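Local coordinates for protein multi-copper Oxidase CueO (Ochrobactrum, PDB 6EVG) that oxidises lignin model compounds and lignosulfonate as a laccase-like multicopper oxidase, probably coupling substrate oxidation to the reduction of dioxygen, at residues A[121-125]-A[151-155]; A[174-178]-A[228-233]; A[211-217]-A[298-304]; A[321-326]-A[443-447]. All blocks are in the same frame, centred on the assembly; numbering follows the deposited sequence.

Interaction 1 (A[121-125]-A[151-155]); sequences IQQPA and VVTDG
With chi1 at 173°, Val152 swings CG1 to the side away from its backbone N, and its two methyls part to meet two residues of the 121-125 loop: CG1 touches CG2 of Ile121 at 3.9 Å, while CG2 lies 4.0 Å from CD of Gln123. The Gln123 chain starts between its own N and carbonyl carbon (chi1 68°), and the extended run beyond CG lays CG and CD along the valine methyls, the amide ending on the backbone of Gly94 and Phe96. Both segments belong to the first cupredoxin-type domain of the multicopper oxidase fold. The loop leads from strand 114-120 of one sheet to strand 126-131 of the other; Val152, on the strand beside 126-131, packs its side chain against this link between the two sheets. With an alanine in place of Val152, a gap is likely to open beside Ile121 and leave the Gln123 chain less firmly supported. Farther along, the backbones draw together: CA of Ala125 makes a CA-H...O contact of 3.2 Å with O of Val152. N of Ala125 donates to a water at 2.9 Å, and that water donates in turn to OD2 of Asp154 at 2.8 Å, an oxygen that also forms a salt bridge with Arg160.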
loop_
_atom_site.group_PDB
_atom_site.type_symbol
_atom_site.label_atom_id
_atom_site.label_comp_id
_atom_site.label_asym_id
_atom_site.label_seq_id
_atom_site.Cartn_x
_atom_site.Cartn_y
_atom_site.Cartn_z
ATOM N N ILE A 121 14.792 13.556 3.579
ATOM C CA ILE A 121 14.078 13.075 2.375
ATOM C C ILE A 121 14.854 13.400 1.106
ATOM O O ILE A 121 15.208 14.549 0.886
ATOM C CB ILE A 121 12.688 13.716 2.328
ATOM C CG1 ILE A 121 11.859 13.457 3.610
ATOM C CG2 ILE A 121 11.957 13.270 1.082
ATOM C CD1 ILE A 121 11.478 12.051 3.881
ATOM N N GLN A 122 15.090 12.359 0.287
ATOM C CA GLN A 122 15.684 12.597 -1.047
ATOM C C GLN A 122 15.250 11.434 -1.922
ATOM O O GLN A 122 15.818 10.349 -1.898
ATOM C CB GLN A 122 17.202 12.730 -0.984
ATOM C CG GLN A 122 17.779 13.105 -2.338
ATOM C CD GLN A 122 19.265 13.246 -2.406
ATOM O OE1 GLN A 122 19.932 13.724 -1.470
ATOM N NE2 GLN A 122 19.849 12.858 -3.546
ATOM N N GLN A 123 14.152 11.643 -2.672
ATOM C CA GLN A 123 13.565 10.582 -3.479
ATOM C C GLN A 123 12.595 11.190 -4.481
ATOM O O GLN A 123 12.126 12.320 -4.289
ATOM C CB GLN A 123 12.860 9.535 -2.617
ATOM C CG GLN A 123 11.611 10.064 -1.931
ATOM C CD GLN A 123 11.067 9.023 -0.997
ATOM O OE1 GLN A 123 11.442 8.945 0.180
ATOM N NE2 GLN A 123 10.210 8.144 -1.532
ATOM N N PRO A 124 12.154 10.428 -5.492
ATOM C CA PRO A 124 11.133 10.944 -6.402
ATOM C C PRO A 124 9.828 11.220 -5.724
ATOM O O PRO A 124 9.392 10.484 -4.845
ATOM C CB PRO A 124 11.010 9.822 -7.442
ATOM C CG PRO A 124 12.346 9.104 -7.450
ATOM C CD PRO A 124 12.749 9.154 -5.962
ATOM N N ALA A 125 9.162 12.279 -6.196
ATOM C CA ALA A 125 7.823 12.622 -5.737
ATOM C C ALA A 125 6.896 11.414 -5.890
ATOM O O ALA A 125 6.888 10.760 -6.931
ATOM C CB ALA A 125 7.309 13.802 -6.552
ATOM N N VAL A 151 2.875 11.671 1.456
ATOM C CA VAL A 151 3.238 12.214 0.168
ATOM C C VAL A 151 4.596 12.885 0.241
ATOM O O VAL A 151 4.833 13.703 1.142
ATOM C CB VAL A 151 2.154 13.215 -0.321
ATOM C CG1 VAL A 151 2.652 14.001 -1.526
ATOM C CG2 VAL A 151 0.865 12.489 -0.626
ATOM N N VAL A 152 5.485 12.541 -0.696
ATOM C CA VAL A 152 6.704 13.300 -0.933
ATOM C C VAL A 152 6.442 14.170 -2.157
ATOM O O VAL A 152 6.093 13.644 -3.214
ATOM C CB VAL A 152 7.935 12.399 -1.167
ATOM C CG1 VAL A 152 9.133 13.242 -1.574
ATOM C CG2 VAL A 152 8.235 11.614 0.110
ATOM N N THR A 153 6.610 15.463 -2.026
ATOM C CA THR A 153 6.438 16.435 -3.106
ATOM C C THR A 153 7.733 17.150 -3.382
ATOM O O THR A 153 8.484 17.447 -2.466
ATOM C CB THR A 153 5.315 17.402 -2.824
ATOM O OG1 THR A 153 5.138 18.209 -4.000
ATOM C CG2 THR A 153 5.532 18.227 -1.601
ATOM N N ASP A 154 7.906 17.536 -4.642
ATOM C CA ASP A 154 9.015 18.375 -5.032
ATOM C C ASP A 154 8.572 19.749 -5.488
ATOM O O ASP A 154 9.391 20.508 -5.970
ATOM C CB ASP A 154 9.890 17.726 -6.144
ATOM C CG ASP A 154 9.138 17.444 -7.427
ATOM O OD1 ASP A 154 7.990 17.930 -7.557
ATOM O OD2 ASP A 154 9.734 16.741 -8.325
ATOM N N GLY A 155 7.286 20.063 -5.260
ATOM C CA GLY A 155 6.744 21.361 -5.535
ATOM C C GLY A 155 6.462 21.645 -7.009
ATOM O O GLY A 155 6.069 22.752 -7.322
HETATM O O HOH W 1 10.526 14.108 -8.039
#

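Interaction 2 (A[174-178]-A[228-233]); sequences VLQDR and ANARNF
Leu175 packs closely on Phe233: its CB sits over one ring face, 3.8 Å from the centroid, a CH-pi contact, and its CD1 reaches CG of the same ring at 3.9 Å. CG of Arg231, two residues earlier in the chain, lies over the opposite face near the ring's margin, and at the edge CZ of Phe233 is 3.7 Å from O of Gln176. The charged part is also tightly held. A bend at chi3 (-69°) turns NE of Arg231 to OD2 of Asp177, 2.8 Å away in a nearly straight salt bridge (165°). This oxygen lies near the guanidinium plane, yet the donor comes from above the carboxylate plane, the two flat groups standing 83° apart. Gly200 N also donates to OD2, while both terminal nitrogens of Arg231 bond to backbone oxygens of Gly200 and Gly288. The looser part lies round OD1 of Asp177, where two waters intervene: one links it to N of Arg231, the other to N of Asn229. Although wet, this side is buried too. The arrangement joins strand 170-178 to the loop between strands 219-226 and 233-237, a sheet-to-sheet connection in the middle cupredoxin-type domain of a three-domain multicopper oxidase.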
loop_
_atom_site.group_PDB
_atom_site.type_symbol
_atom_site.label_atom_id
_atom_site.label_comp_id
_atom_site.label_asym_id
_atom_site.label_seq_id
_atom_site.Cartn_x
_atom_site.Cartn_y
_atom_site.Cartn_z
ATOM N N VAL A 174 -8.528 5.393 0.237
ATOM C CA VAL A 174 -7.993 4.177 0.846
ATOM C C VAL A 174 -9.109 3.127 0.792
ATOM O O VAL A 174 -10.135 3.233 1.493
ATOM C CB VAL A 174 -7.536 4.419 2.314
ATOM C CG1 VAL A 174 -7.006 3.121 2.885
ATOM C CG2 VAL A 174 -6.524 5.550 2.362
ATOM N N LEU A 175 -8.879 2.124 -0.051
ATOM C CA LEU A 175 -9.866 1.073 -0.306
ATOM C C LEU A 175 -9.620 -0.091 0.661
ATOM O O LEU A 175 -8.480 -0.607 0.709
ATOM C CB LEU A 175 -9.751 0.568 -1.738
ATOM C CG LEU A 175 -9.736 1.605 -2.859
ATOM C CD1 LEU A 175 -9.648 0.945 -4.229
ATOM C CD2 LEU A 175 -10.953 2.550 -2.814
ATOM N N GLN A 176 -10.652 -0.510 1.390
ATOM C CA GLN A 176 -10.532 -1.619 2.334
ATOM C C GLN A 176 -11.825 -2.427 2.334
ATOM O O GLN A 176 -12.813 -2.083 1.670
ATOM C CB GLN A 176 -10.168 -1.151 3.740
ATOM C CG GLN A 176 -8.843 -0.445 3.821
ATOM C CD GLN A 176 -8.589 0.177 5.161
ATOM O OE1 GLN A 176 -9.408 0.991 5.659
ATOM N NE2 GLN A 176 -7.444 -0.181 5.772
ATOM N N ASP A 177 -11.831 -3.528 3.069
ATOM C CA ASP A 177 -13.007 -4.324 3.293
ATOM C C ASP A 177 -13.135 -4.751 4.741
ATOM O O ASP A 177 -12.169 -4.693 5.508
ATOM C CB ASP A 177 -13.114 -5.525 2.338
ATOM C CG ASP A 177 -12.062 -6.603 2.451
ATOM O OD1 ASP A 177 -11.006 -6.345 3.048
ATOM O OD2 ASP A 177 -12.297 -7.741 1.895
ATOM N N ARG A 178 -14.338 -5.109 5.142
ATOM C CA ARG A 178 -14.657 -5.426 6.509
ATOM C C ARG A 178 -15.626 -6.618 6.569
ATOM O O ARG A 178 -16.655 -6.641 5.898
ATOM C CB ARG A 178 -15.413 -4.268 7.178
ATOM C CG ARG A 178 -14.623 -2.986 7.325
ATOM C CD ARG A 178 -13.436 -3.119 8.292
ATOM N NE ARG A 178 -13.894 -3.466 9.610
ATOM C CZ ARG A 178 -13.138 -3.324 10.700
ATOM N NH1 ARG A 178 -11.907 -2.928 10.600
ATOM N NH2 ARG A 178 -13.679 -3.564 11.903
ATOM N N ALA A 228 -6.349 -3.042 2.233
ATOM C CA ALA A 228 -7.034 -4.220 2.760
ATOM C C ALA A 228 -6.018 -5.313 3.177
ATOM O O ALA A 228 -4.862 -5.295 2.760
ATOM C CB ALA A 228 -7.943 -4.808 1.695
ATOM N N ASN A 229 -6.507 -6.269 3.990
ATOM C CA ASN A 229 -5.663 -7.402 4.352
ATOM C C ASN A 229 -5.263 -8.253 3.171
ATOM O O ASN A 229 -4.178 -8.820 3.150
ATOM C CB ASN A 229 -6.370 -8.285 5.393
ATOM C CG ASN A 229 -6.297 -7.731 6.795
ATOM O OD1 ASN A 229 -6.525 -6.544 7.034
ATOM N ND2 ASN A 229 -5.968 -8.619 7.760
ATOM N N ALA A 230 -6.203 -8.414 2.235
ATOM C CA ALA A 230 -6.053 -9.470 1.202
ATOM C C ALA A 230 -6.755 -9.174 -0.107
ATOM O O ALA A 230 -6.258 -9.573 -1.160
ATOM C CB ALA A 230 -6.518 -10.817 1.723
ATOM N N ARG A 231 -7.924 -8.553 -0.058
ATOM C CA ARG A 231 -8.747 -8.329 -1.237
ATOM C C ARG A 231 -7.983 -7.535 -2.281
ATOM O O ARG A 231 -7.390 -6.492 -1.953
ATOM C CB ARG A 231 -9.989 -7.561 -0.852
ATOM C CG ARG A 231 -10.935 -7.238 -1.989
ATOM C CD ARG A 231 -12.232 -6.613 -1.532
ATOM N NE ARG A 231 -13.087 -7.520 -0.801
ATOM C CZ ARG A 231 -14.029 -8.302 -1.339
ATOM N NH1 ARG A 231 -14.221 -8.297 -2.656
ATOM N NH2 ARG A 231 -14.781 -9.060 -0.578
ATOM N N ASN A 232 -8.074 -7.941 -3.552
ATOM C CA ASN A 232 -7.648 -7.140 -4.691
ATOM C C ASN A 232 -8.851 -6.358 -5.200
ATOM O O ASN A 232 -9.981 -6.881 -5.272
ATOM C CB ASN A 232 -7.113 -7.993 -5.810
ATOM C CG ASN A 232 -5.917 -8.806 -5.386
ATOM O OD1 ASN A 232 -4.982 -8.274 -4.793
ATOM N ND2 ASN A 232 -5.931 -10.113 -5.691
ATOM N N PHE A 233 -8.635 -5.079 -5.543
ATOM C CA PHE A 233 -9.668 -4.273 -6.146
ATOM C C PHE A 233 -9.413 -4.172 -7.630
ATOM O O PHE A 233 -8.272 -4.141 -8.078
ATOM C CB PHE A 233 -9.731 -2.874 -5.494
ATOM C CG PHE A 233 -10.190 -2.921 -4.075
ATOM C CD1 PHE A 233 -11.505 -2.978 -3.729
ATOM C CD2 PHE A 233 -9.248 -2.945 -3.027
ATOM C CE1 PHE A 233 -11.934 -3.040 -2.420
ATOM C CE2 PHE A 233 -9.664 -3.066 -1.715
ATOM C CZ PHE A 233 -10.991 -3.094 -1.402
HETATM O O HOH W 2 -9.061 -8.125 2.544
HETATM O O HOH W 3 -9.134 -5.945 5.089
#

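Interaction 3 (A[211-217]-A[298-304]); sequences PEARVPA and LMRFVVD
At the edge of the Phe301 ring, CG1 of Val215 comes within 4.0 Å of CD1, while CE of Met299 lies over one face, 3.6 Å above the plane and nearer the margin than the centre. The methionine curls back to that position because its chain bends at chi3 (-68°), and the same methyl touches CB of Ala213. Ala213, Val215, Phe301 and Val303 line one side of the sheet. On the other side, the Arg214 guanidinium has OD2 of Asp304 at its edge, in a long salt bridge with NE at 3.8 Å, and its NH1 lies 3.4 Å from CG2 of Val302. Glu212 runs alongside Arg300 in the same direction, but the charges stay apart: OE1 of Glu212 touches CD of Arg300 at 3.6 Å, whereas the arginine's NH1 forms its salt bridge with Asp283. Glu212 also lies crosswise to Val302, its CD 3.6 Å from the valine's CG1. With an alanine in place of Glu212, Val302 CG1 would probably lose its cover and the Arg300 side chain would be left without the carboxylate beside it, Asp283 remaining its salt-bridge partner. Beneath these side chains five backbone bonds alternate between the strands, from Arg300 N to O of Pro211 through to Asp304 N, 2.8 Å from O of Val215. Where strand 298-303 turns its other edge to strand 282-287, Leu298 and Met299 form a classic beta bulge opposite Leu284. The ladder is a parallel pair, its short strand axes 28° apart, with strand 212-215 an outermost strand of its sheet in the cupredoxin-type middle domain.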
loop_
_atom_site.group_PDB
_atom_site.type_symbol
_atom_site.label_atom_id
_atom_site.label_comp_id
_atom_site.label_asym_id
_atom_site.label_seq_id
_atom_site.Cartn_x
_atom_site.Cartn_y
_atom_site.Cartn_z
ATOM N N PRO A 211 -19.377 6.061 0.791
ATOM C CA PRO A 211 -19.382 7.504 0.896
ATOM C C PRO A 211 -19.653 8.186 -0.444
ATOM O O PRO A 211 -19.605 7.536 -1.507
ATOM C CB PRO A 211 -17.956 7.825 1.348
ATOM C CG PRO A 211 -17.127 6.711 0.737
ATOM C CD PRO A 211 -18.020 5.496 0.788
ATOM N N GLU A 212 -19.907 9.503 -0.350
ATOM C CA GLU A 212 -20.109 10.325 -1.530
ATOM C C GLU A 212 -19.121 11.487 -1.480
ATOM O O GLU A 212 -19.004 12.191 -0.459
ATOM C CB GLU A 212 -21.528 10.853 -1.571
ATOM C CG GLU A 212 -21.930 11.551 -2.839
ATOM C CD GLU A 212 -23.457 11.726 -2.942
ATOM O OE1 GLU A 212 -24.157 10.695 -3.149
ATOM O OE2 GLU A 212 -23.911 12.860 -2.765
ATOM N N ALA A 213 -18.402 11.702 -2.576
ATOM C CA ALA A 213 -17.480 12.814 -2.751
ATOM C C ALA A 213 -18.071 13.834 -3.696
ATOM O O ALA A 213 -18.557 13.472 -4.762
ATOM C CB ALA A 213 -16.135 12.375 -3.272
ATOM N N ARG A 214 -17.970 15.105 -3.356
ATOM C CA ARG A 214 -18.295 16.212 -4.272
ATOM C C ARG A 214 -17.042 16.681 -4.948
ATOM O O ARG A 214 -16.029 16.878 -4.266
ATOM C CB ARG A 214 -19.014 17.342 -3.501
ATOM C CG ARG A 214 -20.303 16.877 -2.830
ATOM C CD ARG A 214 -21.072 17.991 -2.169
ATOM N NE ARG A 214 -21.761 18.805 -3.163
ATOM C CZ ARG A 214 -22.888 18.451 -3.800
ATOM N NH1 ARG A 214 -23.505 17.291 -3.522
ATOM N NH2 ARG A 214 -23.402 19.259 -4.729
ATOM N N VAL A 215 -17.102 16.866 -6.273
ATOM C CA VAL A 215 -15.907 17.234 -7.030
ATOM C C VAL A 215 -16.238 18.381 -7.972
ATOM O O VAL A 215 -17.410 18.538 -8.395
ATOM C CB VAL A 215 -15.329 16.041 -7.821
ATOM C CG1 VAL A 215 -14.677 15.029 -6.871
ATOM C CG2 VAL A 215 -16.375 15.390 -8.708
ATOM N N PRO A 216 -15.247 19.197 -8.341
ATOM C CA PRO A 216 -15.450 20.194 -9.394
ATOM C C PRO A 216 -15.646 19.539 -10.757
ATOM O O PRO A 216 -15.222 18.402 -10.977
ATOM C CB PRO A 216 -14.168 21.032 -9.330
ATOM C CG PRO A 216 -13.145 20.016 -8.826
ATOM C CD PRO A 216 -13.848 19.147 -7.886
ATOM N N ALA A 217 -16.244 20.304 -11.679
ATOM C CA ALA A 217 -16.383 19.883 -13.059
ATOM C C ALA A 217 -15.084 20.168 -13.797
ATOM O O ALA A 217 -14.997 21.034 -14.659
ATOM C CB ALA A 217 -17.556 20.586 -13.718
ATOM N N LEU A 298 -18.292 0.906 -4.501
ATOM C CA LEU A 298 -17.355 1.505 -3.559
ATOM C C LEU A 298 -17.804 2.857 -3.041
ATOM O O LEU A 298 -17.847 3.095 -1.847
ATOM C CB LEU A 298 -15.949 1.611 -4.160
ATOM C CG LEU A 298 -15.182 0.271 -4.215
ATOM C CD1 LEU A 298 -14.019 0.365 -5.170
ATOM C CD2 LEU A 298 -14.631 -0.046 -2.811
ATOM N N MET A 299 -18.084 3.804 -3.962
ATOM C CA MET A 299 -18.420 5.160 -3.585
ATOM C C MET A 299 -19.025 5.894 -4.768
ATOM O O MET A 299 -18.989 5.365 -5.898
ATOM C CB MET A 299 -17.181 5.922 -3.075
ATOM C CG MET A 299 -16.122 6.111 -4.128
ATOM S SD MET A 299 -14.741 7.140 -3.611
ATOM C CE MET A 299 -15.508 8.721 -3.470
ATOM N N ARG A 300 -19.585 7.060 -4.505
ATOM C CA ARG A 300 -20.177 7.896 -5.546
ATOM C C ARG A 300 -19.472 9.230 -5.636
ATOM O O ARG A 300 -19.118 9.780 -4.607
ATOM C CB ARG A 300 -21.677 8.077 -5.251
ATOM C CG ARG A 300 -22.419 8.888 -6.355
ATOM C CD ARG A 300 -23.901 8.737 -6.193
ATOM N NE ARG A 300 -24.699 9.299 -7.250
ATOM C CZ ARG A 300 -24.954 8.793 -8.479
ATOM N NH1 ARG A 300 -24.327 7.738 -8.950
ATOM N NH2 ARG A 300 -25.825 9.424 -9.282
ATOM N N PHE A 301 -19.318 9.739 -6.848
ATOM C CA PHE A 301 -18.836 11.098 -7.108
ATOM C C PHE A 301 -20.007 11.902 -7.679
ATOM O O PHE A 301 -20.668 11.472 -8.635
ATOM C CB PHE A 301 -17.721 11.084 -8.157
ATOM C CG PHE A 301 -16.482 10.425 -7.692
ATOM C CD1 PHE A 301 -15.543 11.139 -6.958
ATOM C CD2 PHE A 301 -16.212 9.112 -7.958
ATOM C CE1 PHE A 301 -14.384 10.558 -6.547
ATOM C CE2 PHE A 301 -15.024 8.498 -7.485
ATOM C CZ PHE A 301 -14.123 9.249 -6.800
ATOM N N VAL A 302 -20.235 13.080 -7.122
ATOM C CA VAL A 302 -21.219 14.029 -7.595
ATOM C C VAL A 302 -20.506 15.354 -7.910
ATOM O O VAL A 302 -19.657 15.760 -7.179
ATOM C CB VAL A 302 -22.339 14.211 -6.596
ATOM C CG1 VAL A 302 -23.106 12.925 -6.324
ATOM C CG2 VAL A 302 -21.906 14.869 -5.347
ATOM N N VAL A 303 -20.843 15.953 -9.026
ATOM C CA VAL A 303 -20.229 17.207 -9.427
ATOM C C VAL A 303 -20.919 18.383 -8.788
ATOM O O VAL A 303 -22.120 18.440 -8.839
ATOM C CB VAL A 303 -20.215 17.365 -10.944
ATOM C CG1 VAL A 303 -19.517 18.623 -11.383
ATOM C CG2 VAL A 303 -19.501 16.157 -11.555
ATOM N N ASP A 304 -20.118 19.283 -8.198
ATOM C CA ASP A 304 -20.664 20.486 -7.575
ATOM C C ASP A 304 -20.340 21.641 -8.464
ATOM O O ASP A 304 -19.171 22.062 -8.588
ATOM C CB ASP A 304 -20.067 20.715 -6.176
ATOM C CG ASP A 304 -20.603 21.965 -5.475
ATOM O OD1 ASP A 304 -21.259 22.809 -6.125
ATOM O OD2 ASP A 304 -20.333 22.111 -4.256
#

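Interaction 4 (A[321-326]-A[443-447]); sequences PDAPDE and FRILS
O of Asp322 is gripped by two nitrogens of one arginine: Arg444 presents NH1 and NH2 end-on, at 2.8 Å and 3.0 Å from that single carbonyl oxygen. The two bonds are not alike. NH1 sits nearly on the line of the C=O bond, whereas NH2 stands above the carbonyl plane, and its N-H...O angle is a more bent 141°. The oxygen itself lies in the guanidinium plane. Two prolines enclose that flat group: CG of Pro321 rests over the centre of one face, 3.8 Å from CZ, and CD of Pro324 approaches the opposite face, 3.8 Å from NH2. Bends at chi2 (-67°) and chi3 (-62°) fold the arginine chain so that its head fits between the rings. Next to it, CG of Pro324 meets CD2 of Leu446 at 3.8 Å, and CG of Glu326 lies 3.6 Å from CD1 of Leu446. Arg444 has further partners in the carbonyl of Ser458 and, by a cation-pi contact, Trp460. The loop between strands 295-303 and 332-336 thus lies across a sheet face, over strands 442-448, 469-475 (Leu473) and 422-428 (Ile424); where 442-448 pairs with 469-475, Leu446 and Ser447 bulge opposite Glu471.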
loop_
_atom_site.group_PDB
_atom_site.type_symbol
_atom_site.label_atom_id
_atom_site.label_comp_id
_atom_site.label_asym_id
_atom_site.label_seq_id
_atom_site.Cartn_x
_atom_site.Cartn_y
_atom_site.Cartn_z
ATOM N N PRO A 321 10.894 7.583 -15.314
ATOM C CA PRO A 321 12.064 6.880 -15.705
ATOM C C PRO A 321 12.008 6.452 -17.181
ATOM O O PRO A 321 10.946 6.271 -17.754
ATOM C CB PRO A 321 12.111 5.713 -14.753
ATOM C CG PRO A 321 10.702 5.457 -14.411
ATOM C CD PRO A 321 10.104 6.829 -14.335
ATOM N N ASP A 322 13.189 6.167 -17.716
ATOM C CA ASP A 322 13.330 5.521 -19.025
ATOM C C ASP A 322 13.114 4.010 -18.916
ATOM O O ASP A 322 12.888 3.503 -17.874
ATOM C CB ASP A 322 14.690 5.843 -19.647
ATOM C CG ASP A 322 14.896 7.375 -19.868
ATOM O OD1 ASP A 322 13.952 8.023 -20.338
ATOM O OD2 ASP A 322 15.952 7.901 -19.508
ATOM N N ALA A 323 13.166 3.283 -20.049
ATOM C CA ALA A 323 12.938 1.847 -20.062
ATOM C C ALA A 323 13.981 1.184 -19.178
ATOM O O ALA A 323 15.133 1.594 -19.136
ATOM C CB ALA A 323 13.064 1.325 -21.491
ATOM N N PRO A 324 13.622 0.115 -18.496
ATOM C CA PRO A 324 14.602 -0.586 -17.651
ATOM C C PRO A 324 15.695 -1.245 -18.486
ATOM O O PRO A 324 15.467 -1.701 -19.616
ATOM C CB PRO A 324 13.733 -1.615 -16.930
ATOM C CG PRO A 324 12.553 -1.819 -17.764
ATOM C CD PRO A 324 12.308 -0.543 -18.476
ATOM N N ASP A 325 16.879 -1.308 -17.895
ATOM C CA ASP A 325 18.005 -1.935 -18.557
ATOM C C ASP A 325 18.470 -3.255 -17.886
ATOM O O ASP A 325 19.165 -3.206 -16.843
ATOM C CB ASP A 325 19.156 -0.948 -18.618
ATOM C CG ASP A 325 20.378 -1.527 -19.368
ATOM O OD1 ASP A 325 20.291 -2.672 -19.905
ATOM O OD2 ASP A 325 21.374 -0.834 -19.439
ATOM N N GLU A 326 18.017 -4.403 -18.395
ATOM C CA GLU A 326 18.339 -5.699 -17.785
ATOM C C GLU A 326 19.806 -6.006 -17.756
ATOM O O GLU A 326 20.253 -6.801 -16.925
ATOM C CB GLU A 326 17.683 -6.850 -18.578
ATOM C CG GLU A 326 16.179 -6.832 -18.545
ATOM C CD GLU A 326 15.548 -8.090 -19.123
ATOM O OE1 GLU A 326 16.180 -9.202 -19.062
ATOM O OE2 GLU A 326 14.405 -7.941 -19.624
ATOM N N PHE A 443 11.865 -1.492 -7.654
ATOM C CA PHE A 443 12.018 -2.339 -8.810
ATOM C C PHE A 443 11.230 -1.829 -10.011
ATOM O O PHE A 443 10.311 -0.990 -9.896
ATOM C CB PHE A 443 11.655 -3.801 -8.513
ATOM C CG PHE A 443 10.254 -4.035 -8.075
ATOM C CD1 PHE A 443 9.207 -4.177 -8.975
ATOM C CD2 PHE A 443 9.925 -4.126 -6.713
ATOM C CE1 PHE A 443 7.916 -4.461 -8.567
ATOM C CE2 PHE A 443 8.641 -4.417 -6.271
ATOM C CZ PHE A 443 7.638 -4.547 -7.207
ATOM N N ARG A 444 11.647 -2.339 -11.156
ATOM C CA ARG A 444 10.937 -2.183 -12.425
ATOM C C ARG A 444 10.408 -3.526 -12.849
ATOM O O ARG A 444 11.175 -4.505 -12.869
ATOM C CB ARG A 444 11.848 -1.628 -13.533
ATOM C CG ARG A 444 12.588 -0.362 -13.209
ATOM C CD ARG A 444 11.702 0.865 -13.049
ATOM N NE ARG A 444 10.963 1.233 -14.261
ATOM C CZ ARG A 444 11.506 1.836 -15.313
ATOM N NH1 ARG A 444 12.774 2.177 -15.377
ATOM N NH2 ARG A 444 10.694 2.155 -16.346
ATOM N N ILE A 445 9.146 -3.638 -13.218
ATOM C CA ILE A 445 8.608 -4.885 -13.733
ATOM C C ILE A 445 9.133 -5.033 -15.193
ATOM O O ILE A 445 8.934 -4.169 -16.038
ATOM C CB ILE A 445 7.089 -4.914 -13.701
ATOM C CG1 ILE A 445 6.582 -4.790 -12.267
ATOM C CG2 ILE A 445 6.568 -6.153 -14.400
ATOM C CD1 ILE A 445 5.099 -4.614 -12.126
ATOM N N LEU A 446 9.799 -6.150 -15.442
ATOM C CA LEU A 446 10.270 -6.515 -16.795
ATOM C C LEU A 446 9.282 -7.280 -17.587
ATOM O O LEU A 446 9.138 -7.053 -18.805
ATOM C CB LEU A 446 11.583 -7.323 -16.696
ATOM C CG LEU A 446 12.742 -6.661 -16.015
ATOM C CD1 LEU A 446 13.884 -7.644 -15.884
ATOM C CD2 LEU A 446 13.212 -5.393 -16.688
ATOM N N SER A 447 8.564 -8.180 -16.983
ATOM C CA SER A 447 7.611 -9.050 -17.676
ATOM C C SER A 447 6.579 -9.582 -16.706
ATOM O O SER A 447 6.905 -9.808 -15.518
ATOM C CB SER A 447 8.319 -10.175 -18.413
ATOM O OG SER A 447 8.845 -11.143 -17.551
#

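In the fold
Interaction 2 is the one fully buried contact, about 10 Å from the chain centre to its own; interactions 1 and 3 are partly buried, and interaction 4 is a surface contact. Their chemistry follows: a salt bridge with enclosed waters in the second, methyl packing and one water bridge in the first, a backbone ladder edged by charged side chains in the third, and an arginine holding a loop carbonyl in the fourth. Interactions 2 and 3 touch, Phe233 CE1 lying 4.0 Å from Leu298 CD2; Phe233 begins strand 233-237, in the same sheet as strands 212-215 and 295-303 of interaction 3. Interactions 1 and 4 each join a loop to a strand, about 8 Å apart between nearest atoms.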